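Local coordinates for protein 3-dehydroquinate dehydratase (Clostridium difficile, PDB 3JS3) that catalyses the cis-dehydration of 3-dehydroquinate to 3-dehydroshikimate through an imine intermediate, the third step of the chorismate pathway, at residues 50-55 and 82-87. Numbering follows the deposited sequence.
Sequences EWRVDF and LFTFRS. With DHS (3-amino-4,5-dihydroxy-cyclohex-1-enecarboxylate), chain E.
Parallel TIM-barrel strands 48-52 and 81-84, joined through helix 62-76, pair through Trp51 N to Leu82 O and Thr84 N to Trp51 O. Glu50, Arg52, Leu82 and Thr84 line the barrel interior. Extended, with CG anti to the backbone N (chi1 175°), Glu50 reaches both hydroxyls of bound DHS: OE1 accepts from O3, OE2 from O2. Small Thr84 steadies this carboxylate, donating a hydrogen bond from OG1 to the anti lone pair of Glu50 OE2 (2.7 Å). As in other (beta/alpha)8 enzymes, the ligand sits at the C-terminal strand ends, where long, cationic arginines reach it: Arg52 NH1 donates to DHS O3, Arg86 NH2 to O2. Short Asp54 offers two oxygens to the bent Arg52: Arg52 NE and NH2 hydrogen-bond Asp54 OD1 and OD2 in a two-pronged salt bridge, both 2.6 Å. Arg86 N reaches Asp54 OD1 from above the carboxylate plane, and Arg86 CB covers one Arg52 guanidinium face. Glu120 and Asp118 hold Arg86 by salt bridges. On the helix-facing side, bulky Phe83 turns its edge to the face of the Trp51 six-membered ring, an offset edge-to-face pair (planes at 68°); past the strand end, branched Val53 lays CG1 3.6 Å from Phe83 CZ.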
loop_
_atom_site.group_PDB
_atom_site.type_symbol
_atom_site.label_atom_id
_atom_site.label_comp_id
_atom_site.label_asym_id
_atom_site.label_seq_id
_atom_site.Cartn_x
_atom_site.Cartn_y
_atom_site.Cartn_z
ATOM N N GLU A 50 -3.375 -19.047 12.768
ATOM C CA GLU A 50 -4.774 -19.443 12.592
ATOM C C GLU A 50 -4.836 -20.877 12.111
ATOM O O GLU A 50 -4.211 -21.226 11.099
ATOM C CB GLU A 50 -5.491 -18.592 11.532
ATOM C CG GLU A 50 -6.951 -19.065 11.224
ATOM C CD GLU A 50 -7.684 -18.236 10.116
ATOM O OE1 GLU A 50 -7.094 -17.936 9.070
ATOM O OE2 GLU A 50 -8.877 -17.960 10.264
ATOM N N TRP A 51 -5.569 -21.723 12.820
ATOM C CA TRP A 51 -5.749 -23.070 12.327
ATOM C C TRP A 51 -7.062 -23.121 11.541
ATOM O O TRP A 51 -8.163 -23.027 12.100
ATOM C CB TRP A 51 -5.657 -24.121 13.439
ATOM C CG TRP A 51 -5.864 -25.516 12.939
ATOM C CD1 TRP A 51 -5.568 -25.983 11.707
ATOM C CD2 TRP A 51 -6.333 -26.643 13.691
ATOM N NE1 TRP A 51 -5.882 -27.308 11.612
ATOM C CE2 TRP A 51 -6.339 -27.745 12.822
ATOM C CE3 TRP A 51 -6.758 -26.820 15.008
ATOM C CZ2 TRP A 51 -6.762 -29.012 13.219
ATOM C CZ3 TRP A 51 -7.188 -28.082 15.411
ATOM C CH2 TRP A 51 -7.190 -29.160 14.514
ATOM N N ARG A 52 -6.928 -23.183 10.220
ATOM C CA ARG A 52 -8.076 -23.301 9.335
ATOM C C ARG A 52 -8.482 -24.774 9.309
ATOM O O ARG A 52 -8.209 -25.508 8.369
ATOM C CB ARG A 52 -7.754 -22.753 7.947
ATOM C CG ARG A 52 -7.870 -21.254 7.838
ATOM C CD ARG A 52 -9.312 -20.834 7.911
ATOM N NE ARG A 52 -10.060 -21.507 6.845
ATOM C CZ ARG A 52 -10.104 -21.086 5.577
ATOM N NH1 ARG A 52 -9.458 -19.986 5.194
ATOM N NH2 ARG A 52 -10.801 -21.753 4.691
ATOM N N VAL A 53 -9.158 -25.181 10.367
ATOM C CA VAL A 53 -9.582 -26.561 10.537
ATOM C C VAL A 53 -10.501 -27.104 9.437
ATOM O O VAL A 53 -10.581 -28.319 9.248
ATOM C CB VAL A 53 -10.228 -26.767 11.931
ATOM C CG1 VAL A 53 -11.556 -26.027 12.026
ATOM C CG2 VAL A 53 -10.405 -28.257 12.210
ATOM N N ASP A 54 -11.185 -26.229 8.695
ATOM C CA ASP A 54 -12.040 -26.697 7.609
ATOM C C ASP A 54 -11.250 -27.513 6.604
ATOM O O ASP A 54 -11.846 -28.267 5.839
ATOM C CB ASP A 54 -12.807 -25.575 6.879
ATOM C CG ASP A 54 -11.928 -24.380 6.492
ATOM O OD1 ASP A 54 -11.476 -23.675 7.400
ATOM O OD2 ASP A 54 -11.756 -24.078 5.293
ATOM N N PHE A 55 -9.926 -27.365 6.574
ATOM C CA PHE A 55 -9.108 -28.164 5.646
ATOM C C PHE A 55 -8.791 -29.572 6.172
ATOM O O PHE A 55 -8.542 -30.483 5.394
ATOM C CB PHE A 55 -7.806 -27.441 5.283
ATOM C CG PHE A 55 -7.987 -26.320 4.298
ATOM C CD1 PHE A 55 -8.091 -26.592 2.951
ATOM C CD2 PHE A 55 -8.031 -24.995 4.718
ATOM C CE1 PHE A 55 -8.255 -25.575 2.027
ATOM C CE2 PHE A 55 -8.195 -23.969 3.801
ATOM C CZ PHE A 55 -8.304 -24.263 2.448
ATOM N N LEU A 82 -5.578 -18.810 16.804
ATOM C CA LEU A 82 -6.958 -18.601 16.383
ATOM C C LEU A 82 -7.488 -19.919 15.788
ATOM O O LEU A 82 -6.832 -20.519 14.935
ATOM C CB LEU A 82 -7.003 -17.544 15.276
ATOM C CG LEU A 82 -8.356 -17.301 14.570
ATOM C CD1 LEU A 82 -9.476 -16.979 15.583
ATOM C CD2 LEU A 82 -8.246 -16.162 13.514
ATOM N N PHE A 83 -8.678 -20.342 16.189
ATOM C CA PHE A 83 -9.298 -21.563 15.637
ATOM C C PHE A 83 -10.450 -21.104 14.746
ATOM O O PHE A 83 -11.322 -20.358 15.196
ATOM C CB PHE A 83 -9.817 -22.408 16.794
ATOM C CG PHE A 83 -10.483 -23.681 16.378
ATOM C CD1 PHE A 83 -11.851 -23.803 16.411
ATOM C CD2 PHE A 83 -9.736 -24.773 16.006
ATOM C CE1 PHE A 83 -12.446 -24.969 16.049
ATOM C CE2 PHE A 83 -10.338 -25.930 15.657
ATOM C CZ PHE A 83 -11.692 -26.025 15.659
ATOM N N THR A 84 -10.446 -21.539 13.492
ATOM C CA THR A 84 -11.464 -21.141 12.525
ATOM C C THR A 84 -11.962 -22.299 11.653
ATOM O O THR A 84 -11.168 -22.979 11.012
ATOM C CB THR A 84 -10.876 -20.081 11.549
ATOM O OG1 THR A 84 -10.273 -19.010 12.288
ATOM C CG2 THR A 84 -11.947 -19.493 10.556
ATOM N N PHE A 85 -13.262 -22.558 11.676
ATOM C CA PHE A 85 -13.837 -23.460 10.706
ATOM C C PHE A 85 -14.536 -22.495 9.729
ATOM O O PHE A 85 -15.540 -21.867 10.078
ATOM C CB PHE A 85 -14.852 -24.435 11.275
ATOM C CG PHE A 85 -15.412 -25.397 10.229
ATOM C CD1 PHE A 85 -14.909 -26.685 10.109
ATOM C CD2 PHE A 85 -16.404 -24.982 9.339
ATOM C CE1 PHE A 85 -15.403 -27.562 9.153
ATOM C CE2 PHE A 85 -16.917 -25.861 8.356
ATOM C CZ PHE A 85 -16.415 -27.131 8.251
ATOM N N ARG A 86 -13.996 -22.361 8.523
ATOM C CA ARG A 86 -14.584 -21.479 7.513
ATOM C C ARG A 86 -15.647 -22.275 6.767
ATOM O O ARG A 86 -15.312 -23.279 6.143
ATOM C CB ARG A 86 -13.472 -20.989 6.582
ATOM C CG ARG A 86 -13.899 -20.077 5.475
ATOM C CD ARG A 86 -14.524 -18.788 5.949
ATOM N NE ARG A 86 -13.661 -17.965 6.808
ATOM C CZ ARG A 86 -13.900 -17.650 8.076
ATOM N NH1 ARG A 86 -14.986 -18.061 8.687
ATOM N NH2 ARG A 86 -13.046 -16.883 8.737
ATOM N N SER A 87 -16.926 -21.880 6.862
ATOM C CA SER A 87 -18.005 -22.647 6.207
ATOM C C SER A 87 -18.087 -22.423 4.696
ATOM O O SER A 87 -17.516 -21.483 4.174
ATOM C CB SER A 87 -19.378 -22.383 6.839
ATOM O OG SER A 87 -19.868 -21.123 6.481
HETATM C C1 DHS E . -8.600 -14.246 5.486
HETATM C C3 DHS E . -10.028 -14.644 7.514
HETATM C C4 DHS E . -9.270 -15.966 7.736
HETATM C C5 DHS E . -8.739 -16.560 6.441
HETATM C C6 DHS E . -7.876 -15.531 5.726
HETATM C C7 DHS E . -8.089 -13.399 4.400
HETATM C C2 DHS E . -9.620 -13.870 6.270
HETATM O O2 DHS E . -10.174 -16.877 8.354
HETATM O O3 DHS E . -7.879 -17.690 6.633
HETATM O O4 DHS E . -8.846 -12.628 3.750
HETATM O O5 DHS E . -6.873 -13.488 4.120
#